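Local coordinates for RNA-binding protein RO60 (Deinococcus radiodurans, PDB 2NVO) that binds several small RNAs that accumulate during recovery from ultraviolet irradiation and contributes to the bacterium's resistance to it, at residues G54-A59 and M512-G517; Q359-R364 and V525-A530; T387-A392 and S428-A433; I493-T498 and V516-A521. All blocks are in the same frame, centred on the assembly; numbering follows the deposited sequence.

Interaction 1. Residues G54-A59 and M512-G517; sequences GGTFYA and MLDVVG
The Tyr-58 ring lies alongside Val-516, both side chains running the same way off the strands, and its CD1 comes to 3.8 Å from Val-516 CB at an oblique approach. Over one face of this ring, displaced toward the rim, sits Thr-56 CG2, which also meets Val-516 CG2 at 3.6 Å, so that the two methyls and the ring form one small apolar cluster. The phenol ends in a hydrogen bond to Glu-501, and His-64 stacks on the ring. The Phe-57 ring belongs to the other side of the sheet: CG stands anti to the backbone N (chi1 -177°), Val-515 CG1 lies at the ring edge near its plane, the backbone N of Ala-59 lies over one face, 4.1 Å above the plane and offset toward the rim, and Val-525 of helix 522-530 packs against the ring. Strand 56-59, from the N-terminal part of the chain, is thereby added in parallel as an outermost strand of the sheet of the von Willebrand factor A-like domain. The ladder alternates in the usual parallel manner, Asp-514 N donating to Gly-55 O, Phe-57 N to Asp-514 O, Val-516 N to Phe-57 O and Ala-59 N to Val-516 O, all within 2.6 to 3.0 Å. On the Tyr-58 side a water bridges Thr-56 OG1 and Asp-514 OD2, and the same carboxylate oxygen accepts from the backbone N of Ile-504 and Ala-505.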
loop_
_atom_site.group_PDB
_atom_site.type_symbol
_atom_site.label_atom_id
_atom_site.label_comp_id
_atom_site.label_asym_id
_atom_site.label_seq_id
_atom_site.Cartn_x
_atom_site.Cartn_y
_atom_site.Cartn_z
ATOM N N GLY A 54 -10.214 -14.181 6.609
ATOM C CA GLY A 54 -11.321 -14.464 5.708
ATOM C C GLY A 54 -10.948 -13.998 4.319
ATOM O O GLY A 54 -9.802 -13.628 4.098
ATOM N N GLY A 55 -11.898 -14.004 3.384
ATOM C CA GLY A 55 -11.601 -13.585 2.023
ATOM C C GLY A 55 -11.929 -12.123 1.763
ATOM O O GLY A 55 -12.568 -11.797 0.763
ATOM N N THR A 56 -11.496 -11.233 2.651
ATOM C CA THR A 56 -11.854 -9.821 2.527
ATOM C C THR A 56 -10.620 -8.947 2.653
ATOM O O THR A 56 -9.885 -9.064 3.611
ATOM C CB THR A 56 -12.822 -9.377 3.633
ATOM O OG1 THR A 56 -13.975 -10.223 3.643
ATOM C CG2 THR A 56 -13.268 -7.928 3.401
ATOM N N PHE A 57 -10.382 -8.087 1.673
ATOM C CA PHE A 57 -9.338 -7.077 1.807
ATOM C C PHE A 57 -9.966 -5.715 2.103
ATOM O O PHE A 57 -10.689 -5.163 1.278
ATOM C CB PHE A 57 -8.475 -6.998 0.546
ATOM C CG PHE A 57 -7.333 -6.021 0.658
ATOM C CD1 PHE A 57 -6.367 -6.177 1.643
ATOM C CD2 PHE A 57 -7.218 -4.967 -0.216
ATOM C CE1 PHE A 57 -5.309 -5.279 1.760
ATOM C CE2 PHE A 57 -6.161 -4.067 -0.117
ATOM C CZ PHE A 57 -5.212 -4.222 0.887
ATOM N N TYR A 58 -9.696 -5.185 3.288
ATOM C CA TYR A 58 -10.126 -3.839 3.628
ATOM C C TYR A 58 -9.058 -2.890 3.138
ATOM O O TYR A 58 -7.984 -2.783 3.728
ATOM C CB TYR A 58 -10.349 -3.696 5.130
ATOM C CG TYR A 58 -11.573 -4.441 5.612
ATOM C CD1 TYR A 58 -12.845 -3.911 5.445
ATOM C CD2 TYR A 58 -11.456 -5.689 6.217
ATOM C CE1 TYR A 58 -13.968 -4.590 5.882
ATOM C CE2 TYR A 58 -12.569 -6.373 6.650
ATOM C CZ TYR A 58 -13.817 -5.820 6.484
ATOM O OH TYR A 58 -14.921 -6.508 6.923
ATOM N N ALA A 59 -9.357 -2.230 2.027
ATOM C CA ALA A 59 -8.354 -1.526 1.246
ATOM C C ALA A 59 -8.532 -0.135 1.706
ATOM O O ALA A 59 -9.348 0.610 1.162
ATOM C CB ALA A 59 -8.651 -1.641 -0.238
ATOM N N MET A 512 -12.688 -17.014 -3.504
ATOM C CA MET A 512 -13.432 -15.755 -3.471
ATOM C C MET A 512 -12.719 -14.688 -2.655
ATOM O O MET A 512 -12.161 -14.971 -1.595
ATOM C CB MET A 512 -14.825 -15.969 -2.866
ATOM C CG MET A 512 -15.629 -17.027 -3.577
ATOM S SD MET A 512 -17.230 -17.339 -2.803
ATOM C CE MET A 512 -18.251 -16.069 -3.549
ATOM N N LEU A 513 -12.783 -13.453 -3.137
ATOM C CA LEU A 513 -12.168 -12.325 -2.437
ATOM C C LEU A 513 -13.086 -11.112 -2.533
ATOM O O LEU A 513 -13.536 -10.776 -3.622
ATOM C CB LEU A 513 -10.830 -11.969 -3.088
ATOM C CG LEU A 513 -10.139 -10.738 -2.485
ATOM C CD1 LEU A 513 -9.664 -11.077 -1.104
ATOM C CD2 LEU A 513 -8.966 -10.267 -3.366
ATOM N N ASP A 514 -13.353 -10.471 -1.402
ATOM C CA ASP A 514 -14.069 -9.197 -1.369
ATOM C C ASP A 514 -13.044 -8.103 -1.091
ATOM O O ASP A 514 -12.249 -8.209 -0.149
ATOM C CB ASP A 514 -15.104 -9.182 -0.236
ATOM C CG ASP A 514 -16.312 -10.053 -0.517
ATOM O OD1 ASP A 514 -16.507 -10.487 -1.674
ATOM O OD2 ASP A 514 -17.091 -10.292 0.424
ATOM N N VAL A 515 -13.061 -7.059 -1.908
ATOM C CA VAL A 515 -12.231 -5.887 -1.691
ATOM C C VAL A 515 -13.172 -4.765 -1.306
ATOM O O VAL A 515 -14.008 -4.330 -2.109
ATOM C CB VAL A 515 -11.497 -5.480 -2.961
ATOM C CG1 VAL A 515 -10.655 -4.198 -2.725
ATOM C CG2 VAL A 515 -10.633 -6.653 -3.481
ATOM N N VAL A 516 -13.034 -4.307 -0.072
ATOM C CA VAL A 516 -13.928 -3.299 0.476
ATOM C C VAL A 516 -13.196 -1.960 0.430
ATOM O O VAL A 516 -12.214 -1.755 1.134
ATOM C CB VAL A 516 -14.305 -3.643 1.931
ATOM C CG1 VAL A 516 -15.323 -2.629 2.483
ATOM C CG2 VAL A 516 -14.873 -5.051 2.001
ATOM N N GLY A 517 -13.679 -1.057 -0.405
ATOM C CA GLY A 517 -12.971 0.178 -0.687
ATOM C C GLY A 517 -11.886 -0.058 -1.717
ATOM O O GLY A 517 -11.877 -1.069 -2.433
HETATM O O HOH W 1 -16.390 -9.403 2.903
#

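Interaction 2. Residues Q359-R364 and V525-A530; sequences QPANTR and VMTAFA
Ala-361 and Thr-527 mark the closest backbone approach, their CA atoms 5.0 Å apart, where the irregular chain 359-364 passes along one side of helix 525-530. No direct hydrogen bond joins the two segments. Thr-527 puts its methyl against the loop backbone: CG2 stands anti to the backbone N of Thr-527 and lies 3.4 Å from Gln-359 O and 3.6 Å from Ala-361 N. The hydroxyl of the same residue is turned back to its own helix, where it bonds to Pro-523 O, and it also meets a water 2.8 Å from OG1; that water gives a weak bond to Gln-359 O. One turn further on, the methyls of Ala-361 and Ala-530 touch at 3.9 Å between their CB atoms. The loop follows helix 341-354 and leads into strand 364-369 of the von Willebrand factor A-like domain, while the helix is the last of the chain and packs an adjacent side on the sheet through Met-526 and Phe-529. Thr-363 CG2 approaches Ala-530 O at 3.9 Å, and the Thr-363 hydroxyl bonds to that of Thr-459 on the adjoining strand. Glu-403 grips the loop from outside the contact, accepting from Ala-361 N and Thr-363 N.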
loop_
_atom_site.group_PDB
_atom_site.type_symbol
_atom_site.label_atom_id
_atom_site.label_comp_id
_atom_site.label_asym_id
_atom_site.label_seq_id
_atom_site.Cartn_x
_atom_site.Cartn_y
_atom_site.Cartn_z
ATOM N N GLN A 359 2.510 -5.707 -13.175
ATOM C CA GLN A 359 2.684 -7.165 -13.123
ATOM C C GLN A 359 1.330 -7.870 -13.234
ATOM O O GLN A 359 0.527 -7.814 -12.320
ATOM C CB GLN A 359 3.404 -7.601 -11.843
ATOM C CG GLN A 359 4.757 -6.922 -11.634
ATOM C CD GLN A 359 5.678 -7.025 -12.849
ATOM O OE1 GLN A 359 6.295 -6.040 -13.259
ATOM N NE2 GLN A 359 5.776 -8.223 -13.424
ATOM N N PRO A 360 1.086 -8.526 -14.373
ATOM C CA PRO A 360 -0.182 -9.181 -14.704
ATOM C C PRO A 360 -0.406 -10.456 -13.899
ATOM O O PRO A 360 0.543 -11.066 -13.411
ATOM C CB PRO A 360 -0.015 -9.548 -16.181
ATOM C CG PRO A 360 1.203 -8.818 -16.650
ATOM C CD PRO A 360 2.063 -8.645 -15.457
ATOM N N ALA A 361 -1.665 -10.841 -13.740
ATOM C CA ALA A 361 -1.981 -12.135 -13.159
ATOM C C ALA A 361 -1.593 -13.238 -14.138
ATOM O O ALA A 361 -1.306 -14.358 -13.733
ATOM C CB ALA A 361 -3.462 -12.230 -12.847
ATOM N N ASN A 362 -1.619 -12.907 -15.423
ATOM C CA ASN A 362 -1.498 -13.892 -16.480
ATOM C C ASN A 362 -2.620 -14.922 -16.425
ATOM O O ASN A 362 -2.388 -16.117 -16.547
ATOM C CB ASN A 362 -0.129 -14.581 -16.430
ATOM C CG ASN A 362 0.169 -15.345 -17.690
ATOM O OD1 ASN A 362 -0.270 -14.960 -18.780
ATOM N ND2 ASN A 362 0.911 -16.441 -17.560
ATOM N N THR A 363 -3.842 -14.444 -16.224
ATOM C CA THR A 363 -5.023 -15.293 -16.228
ATOM C C THR A 363 -6.045 -14.637 -17.141
ATOM O O THR A 363 -5.916 -13.454 -17.490
ATOM C CB THR A 363 -5.636 -15.464 -14.824
ATOM O OG1 THR A 363 -6.170 -14.211 -14.381
ATOM C CG2 THR A 363 -4.587 -15.950 -13.810
ATOM N N ARG A 364 -7.040 -15.408 -17.551
ATOM C CA ARG A 364 -8.058 -14.906 -18.445
ATOM C C ARG A 364 -9.164 -14.300 -17.598
ATOM O O ARG A 364 -9.762 -14.972 -16.775
ATOM C CB ARG A 364 -8.586 -16.022 -19.343
ATOM C CG ARG A 364 -7.457 -16.685 -20.151
ATOM C CD ARG A 364 -7.950 -17.914 -20.862
ATOM N NE ARG A 364 -9.191 -17.626 -21.561
ATOM C CZ ARG A 364 -9.277 -17.030 -22.748
ATOM N NH1 ARG A 364 -8.179 -16.656 -23.409
ATOM N NH2 ARG A 364 -10.476 -16.818 -23.279
ATOM N N VAL A 525 -2.840 -6.867 -4.617
ATOM C CA VAL A 525 -3.505 -7.915 -3.848
ATOM C C VAL A 525 -4.428 -8.720 -4.768
ATOM O O VAL A 525 -4.479 -9.947 -4.688
ATOM C CB VAL A 525 -4.258 -7.337 -2.639
ATOM C CG1 VAL A 525 -5.255 -8.356 -2.043
ATOM C CG2 VAL A 525 -3.268 -6.875 -1.584
ATOM N N MET A 526 -5.138 -8.032 -5.662
ATOM C CA MET A 526 -6.089 -8.714 -6.530
ATOM C C MET A 526 -5.338 -9.618 -7.484
ATOM O O MET A 526 -5.754 -10.736 -7.756
ATOM C CB MET A 526 -6.949 -7.714 -7.306
ATOM C CG MET A 526 -8.013 -7.031 -6.432
ATOM S SD MET A 526 -8.734 -5.564 -7.189
ATOM C CE MET A 526 -9.572 -6.273 -8.544
ATOM N N THR A 527 -4.220 -9.113 -7.989
ATOM C CA THR A 527 -3.388 -9.888 -8.898
ATOM C C THR A 527 -2.804 -11.094 -8.167
ATOM O O THR A 527 -2.800 -12.198 -8.693
ATOM C CB THR A 527 -2.249 -9.024 -9.459
ATOM O OG1 THR A 527 -2.810 -7.962 -10.241
ATOM C CG2 THR A 527 -1.317 -9.861 -10.336
ATOM N N ALA A 528 -2.302 -10.878 -6.957
ATOM C CA ALA A 528 -1.724 -11.981 -6.189
ATOM C C ALA A 528 -2.779 -13.040 -5.931
ATOM O O ALA A 528 -2.518 -14.237 -6.035
ATOM C CB ALA A 528 -1.146 -11.478 -4.875
ATOM N N PHE A 529 -3.986 -12.594 -5.588
ATOM C CA PHE A 529 -5.099 -13.513 -5.363
ATOM C C PHE A 529 -5.426 -14.315 -6.627
ATOM O O PHE A 529 -5.626 -15.531 -6.570
ATOM C CB PHE A 529 -6.333 -12.736 -4.889
ATOM C CG PHE A 529 -7.585 -13.558 -4.849
ATOM C CD1 PHE A 529 -8.521 -13.456 -5.856
ATOM C CD2 PHE A 529 -7.823 -14.435 -3.805
ATOM C CE1 PHE A 529 -9.683 -14.199 -5.830
ATOM C CE2 PHE A 529 -8.988 -15.194 -3.770
ATOM C CZ PHE A 529 -9.916 -15.080 -4.796
ATOM N N ALA A 530 -5.496 -13.640 -7.768
ATOM C CA ALA A 530 -5.872 -14.305 -9.013
ATOM C C ALA A 530 -4.835 -15.359 -9.405
ATOM O O ALA A 530 -5.175 -16.374 -10.014
ATOM C CB ALA A 530 -6.036 -13.297 -10.143
HETATM O O HOH W 2 -1.238 -5.692 -10.503
#

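Interaction 3. Residues T387-A392 and S428-A433; sequences TPNMAA and SAMQKA
Met-390 and Met-430 supply the apolar part of this contact, their side chains crossing at a slant. The thioether of Met-430 rests on the base of the Met-390 side chain, with SD 3.7 Å from Met-390 CG, and the bend at its last torsion (chi3 63°) folds CE back to 3.9 Å from Met-390 CB. At the tips, Met-390 CE lies 4.1 Å from Met-430 CE. Among the polar groups, the side-chain amide of Asn-389 is wedged between Met-430 and Ala-433; CG, held anti to the backbone N (chi1 166°), carries it over to the last turn of helix 426-432. There it lies among the carbonyl oxygens of Met-430 and Ala-433, with CG 3.8 Å from Met-430 O. Capping is the third element: Thr-387 occupies the N-cap of helix 388-402, and its OG1 accepts from Met-390 N at 3.0 Å, fixing the first turn that presents Asn-389 and Met-390. The contact thus ties the start of one helix of the von Willebrand factor A-like domain to the end of another. Leu-319 and Leu-323 of helix 315-326 pack on Met-390, Ala-393 extends the contact with Met-430 one turn on, and Ala-392 and Ala-433 both touch Leu-369 of strand 364-369.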
loop_
_atom_site.group_PDB
_atom_site.type_symbol
_atom_site.label_atom_id
_atom_site.label_comp_id
_atom_site.label_asym_id
_atom_site.label_seq_id
_atom_site.Cartn_x
_atom_site.Cartn_y
_atom_site.Cartn_z
ATOM N N THR A 387 -13.980 8.844 -9.542
ATOM C CA THR A 387 -15.281 8.174 -9.425
ATOM C C THR A 387 -15.152 6.657 -9.552
ATOM O O THR A 387 -14.210 6.166 -10.137
ATOM C CB THR A 387 -16.267 8.677 -10.465
ATOM O OG1 THR A 387 -15.835 8.318 -11.785
ATOM C CG2 THR A 387 -16.432 10.203 -10.354
ATOM N N PRO A 388 -16.082 5.910 -8.944
ATOM C CA PRO A 388 -16.029 4.463 -9.161
ATOM C C PRO A 388 -16.001 4.125 -10.661
ATOM O O PRO A 388 -15.291 3.204 -11.051
ATOM C CB PRO A 388 -17.314 3.963 -8.492
ATOM C CG PRO A 388 -17.543 4.979 -7.355
ATOM C CD PRO A 388 -17.097 6.306 -7.952
ATOM N N ASN A 389 -16.733 4.882 -11.477
ATOM C CA ASN A 389 -16.774 4.674 -12.923
ATOM C C ASN A 389 -15.377 4.874 -13.531
ATOM O O ASN A 389 -14.906 4.039 -14.281
ATOM C CB ASN A 389 -17.814 5.610 -13.573
ATOM C CG ASN A 389 -17.681 5.707 -15.088
ATOM O OD1 ASN A 389 -17.805 4.709 -15.824
ATOM N ND2 ASN A 389 -17.485 6.929 -15.571
ATOM N N MET A 390 -14.707 5.950 -13.139
ATOM C CA MET A 390 -13.343 6.201 -13.597
ATOM C C MET A 390 -12.386 5.094 -13.148
ATOM O O MET A 390 -11.568 4.610 -13.937
ATOM C CB MET A 390 -12.865 7.571 -13.111
ATOM C CG MET A 390 -11.518 7.991 -13.682
ATOM S SD MET A 390 -10.917 9.542 -12.985
ATOM C CE MET A 390 -12.193 10.685 -13.516
ATOM N N ALA A 391 -12.475 4.702 -11.878
ATOM C CA ALA A 391 -11.586 3.673 -11.346
ATOM C C ALA A 391 -11.759 2.341 -12.082
ATOM O O ALA A 391 -10.766 1.693 -12.453
ATOM C CB ALA A 391 -11.793 3.483 -9.842
ATOM N N ALA A 392 -13.010 1.925 -12.263
ATOM C CA ALA A 392 -13.336 0.682 -12.944
ATOM C C ALA A 392 -12.903 0.694 -14.429
ATOM O O ALA A 392 -12.454 -0.337 -14.972
ATOM C CB ALA A 392 -14.839 0.378 -12.813
ATOM N N SER A 428 -13.048 7.397 -23.035
ATOM C CA SER A 428 -14.000 6.649 -23.853
ATOM C C SER A 428 -14.469 5.366 -23.150
ATOM O O SER A 428 -15.620 4.963 -23.284
ATOM C CB SER A 428 -13.448 6.372 -25.272
ATOM O OG SER A 428 -12.281 5.571 -25.237
ATOM N N ALA A 429 -13.581 4.733 -22.392
ATOM C CA ALA A 429 -13.952 3.565 -21.587
ATOM C C ALA A 429 -14.978 3.953 -20.506
ATOM O O ALA A 429 -15.919 3.225 -20.247
ATOM C CB ALA A 429 -12.725 2.965 -20.938
ATOM N N MET A 430 -14.765 5.097 -19.868
ATOM C CA MET A 430 -15.711 5.571 -18.861
ATOM C C MET A 430 -17.122 5.672 -19.434
ATOM O O MET A 430 -18.089 5.251 -18.801
ATOM C CB MET A 430 -15.261 6.929 -18.293
ATOM C CG MET A 430 -14.140 6.820 -17.267
ATOM S SD MET A 430 -13.544 8.437 -16.748
ATOM C CE MET A 430 -15.022 9.094 -15.971
ATOM N N GLN A 431 -17.243 6.232 -20.634
ATOM C CA GLN A 431 -18.553 6.382 -21.268
ATOM C C GLN A 431 -19.184 5.046 -21.660
ATOM O O GLN A 431 -20.388 4.854 -21.495
ATOM C CB GLN A 431 -18.467 7.308 -22.485
ATOM C CG GLN A 431 -18.154 8.757 -22.136
ATOM C CD GLN A 431 -17.685 9.564 -23.340
ATOM O OE1 GLN A 431 -17.617 10.795 -23.286
ATOM N NE2 GLN A 431 -17.345 8.869 -24.436
ATOM N N LYS A 432 -18.372 4.116 -22.165
ATOM C CA LYS A 432 -18.871 2.780 -22.467
ATOM C C LYS A 432 -19.346 2.067 -21.219
ATOM O O LYS A 432 -20.138 1.144 -21.304
ATOM C CB LYS A 432 -17.801 1.939 -23.184
ATOM C CG LYS A 432 -17.574 2.384 -24.624
ATOM C CD LYS A 432 -16.443 1.587 -25.308
ATOM C CE LYS A 432 -16.247 2.073 -26.752
ATOM N NZ LYS A 432 -14.965 1.579 -27.287
ATOM N N ALA A 433 -18.862 2.517 -20.056
ATOM C CA ALA A 433 -19.220 1.934 -18.773
ATOM C C ALA A 433 -20.303 2.750 -18.049
ATOM O O ALA A 433 -20.347 2.786 -16.827
ATOM C CB ALA A 433 -17.994 1.831 -17.894
#

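Interaction 4. Residues I493-T498 and V516-A521; sequences IVVGLT and VGFDAA
Gly-496 O accepts from Gly-517 N at 2.7 Å, the donor tilted 23° from the carbonyl plane and the N-H...O angle a bent 141°. This bond lies at the C-terminal part of the parallel strands 491-496 and 512-517. Just beyond it, Gly-517 CA approaches Leu-497 O at 3.6 Å in a CA-H...O contact, while Gly-517 O is buried without a polar partner. Gly-517 has a positive phi (81°), and Phe-518 after it points toward Val-495 and Leu-497. There Leu-497 and Phe-518 lie side by side: Leu-497 CD2 sits over one face of the ring, a CH-pi contact of 3.9 Å to the centroid, somewhat toward the CG and CD1 rim. Val-495 CG1 comes in obliquely from the strand at 3.7 Å from Phe-518 CD1, and Met-526 of helix 522-530 also packs against Phe-518. Asp-519 then caps the turn into that helix by a weak bond from Ala-521 N to OD1. Adjacent parallel strands with loops leaving from their C-terminal side are typical of the Rossmann-like von Willebrand factor A fold; the Leu-497 side chain lies about 11 Å from the bound calcium ion.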
loop_
_atom_site.group_PDB
_atom_site.type_symbol
_atom_site.label_atom_id
_atom_site.label_comp_id
_atom_site.label_asym_id
_atom_site.label_seq_id
_atom_site.Cartn_x
_atom_site.Cartn_y
_atom_site.Cartn_z
ATOM N N ILE A 493 -13.605 -12.031 -7.722
ATOM C CA ILE A 493 -13.237 -10.888 -6.880
ATOM C C ILE A 493 -14.385 -9.898 -7.016
ATOM O O ILE A 493 -14.793 -9.586 -8.123
ATOM C CB ILE A 493 -11.945 -10.185 -7.364
ATOM C CG1 ILE A 493 -10.759 -11.174 -7.466
ATOM C CG2 ILE A 493 -11.595 -8.989 -6.444
ATOM C CD1 ILE A 493 -9.516 -10.593 -8.096
ATOM N N VAL A 494 -14.937 -9.467 -5.891
ATOM C CA VAL A 494 -15.937 -8.406 -5.881
ATOM C C VAL A 494 -15.322 -7.157 -5.242
ATOM O O VAL A 494 -14.889 -7.172 -4.091
ATOM C CB VAL A 494 -17.213 -8.856 -5.115
ATOM C CG1 VAL A 494 -18.262 -7.728 -5.118
ATOM C CG2 VAL A 494 -17.781 -10.116 -5.766
ATOM N N VAL A 495 -15.269 -6.080 -6.016
ATOM C CA VAL A 495 -14.710 -4.824 -5.570
ATOM C C VAL A 495 -15.819 -3.789 -5.312
ATOM O O VAL A 495 -16.481 -3.341 -6.240
ATOM C CB VAL A 495 -13.724 -4.266 -6.611
ATOM C CG1 VAL A 495 -13.037 -2.985 -6.039
ATOM C CG2 VAL A 495 -12.681 -5.304 -6.936
ATOM N N GLY A 496 -16.024 -3.446 -4.047
ATOM C CA GLY A 496 -16.883 -2.324 -3.698
ATOM C C GLY A 496 -16.027 -1.105 -3.541
ATOM O O GLY A 496 -15.507 -0.845 -2.446
ATOM N N LEU A 497 -15.872 -0.356 -4.632
ATOM C CA LEU A 497 -14.890 0.724 -4.717
ATOM C C LEU A 497 -15.077 1.820 -3.653
ATOM O O LEU A 497 -14.115 2.428 -3.225
ATOM C CB LEU A 497 -14.875 1.356 -6.121
ATOM C CG LEU A 497 -14.293 0.464 -7.230
ATOM C CD1 LEU A 497 -14.839 0.929 -8.583
ATOM C CD2 LEU A 497 -12.766 0.414 -7.206
ATOM N N THR A 498 -16.314 2.060 -3.242
ATOM C CA THR A 498 -16.589 3.023 -2.167
ATOM C C THR A 498 -17.347 2.371 -1.007
ATOM O O THR A 498 -17.992 3.062 -0.232
ATOM C CB THR A 498 -17.453 4.195 -2.678
ATOM O OG1 THR A 498 -18.644 3.670 -3.284
ATOM C CG2 THR A 498 -16.689 5.030 -3.698
ATOM N N VAL A 516 -13.034 -4.307 -0.072
ATOM C CA VAL A 516 -13.928 -3.299 0.476
ATOM C C VAL A 516 -13.196 -1.960 0.430
ATOM O O VAL A 516 -12.214 -1.755 1.134
ATOM C CB VAL A 516 -14.305 -3.643 1.931
ATOM C CG1 VAL A 516 -15.323 -2.629 2.483
ATOM C CG2 VAL A 516 -14.873 -5.051 2.001
ATOM N N GLY A 517 -13.679 -1.057 -0.405
ATOM C CA GLY A 517 -12.971 0.178 -0.687
ATOM C C GLY A 517 -11.886 -0.058 -1.717
ATOM O O GLY A 517 -11.877 -1.069 -2.433
ATOM N N PHE A 518 -10.974 0.896 -1.821
ATOM C CA PHE A 518 -9.853 0.759 -2.725
ATOM C C PHE A 518 -8.720 1.598 -2.195
ATOM O O PHE A 518 -8.940 2.539 -1.437
ATOM C CB PHE A 518 -10.212 1.211 -4.145
ATOM C CG PHE A 518 -9.623 0.342 -5.229
ATOM C CD1 PHE A 518 -9.948 -0.995 -5.307
ATOM C CD2 PHE A 518 -8.767 0.870 -6.193
ATOM C CE1 PHE A 518 -9.417 -1.812 -6.310
ATOM C CE2 PHE A 518 -8.241 0.058 -7.217
ATOM C CZ PHE A 518 -8.571 -1.280 -7.270
ATOM N N ASP A 519 -7.513 1.233 -2.595
ATOM C CA ASP A 519 -6.322 2.016 -2.315
ATOM C C ASP A 519 -5.213 1.507 -3.218
ATOM O O ASP A 519 -5.435 0.624 -4.057
ATOM C CB ASP A 519 -5.922 1.962 -0.825
ATOM C CG ASP A 519 -5.609 0.549 -0.326
ATOM O OD1 ASP A 519 -5.320 -0.345 -1.139
ATOM O OD2 ASP A 519 -5.649 0.330 0.909
ATOM N N ALA A 520 -4.026 2.063 -3.034
ATOM C CA ALA A 520 -2.891 1.766 -3.878
ATOM C C ALA A 520 -2.451 0.304 -3.818
ATOM O O ALA A 520 -1.897 -0.209 -4.776
ATOM C CB ALA A 520 -1.723 2.704 -3.533
ATOM N N ALA A 521 -2.706 -0.367 -2.699
ATOM C CA ALA A 521 -2.311 -1.763 -2.547
ATOM C C ALA A 521 -3.300 -2.762 -3.172
ATOM O O ALA A 521 -2.977 -3.938 -3.359
ATOM C CB ALA A 521 -2.100 -2.088 -1.074
#

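In the fold
Interactions 1 and 4 share strand 512-517, their centres about 7 Å apart: strand 56-59 pairs on one side of it, strand 491-496 on the other. Helix 522-530, next in the chain, brings interaction 2 about 15 Å from both, centre to centre, and touches each through Met-526 and Phe-529. The centre of interaction 3 lies about 15 Å from that of interaction 4, where Pro-388 and Ala-391 meet Leu-497, and about 21 Å from those of interactions 1 and 2. Along the chain, interactions 1 and 2 cross, interaction 3 is nested within both and closes before interaction 4 opens, and interaction 4 is nested within interaction 2. Interaction 1 joins the TROVE portion to the von Willebrand factor A-like domain, consistent with ring closure.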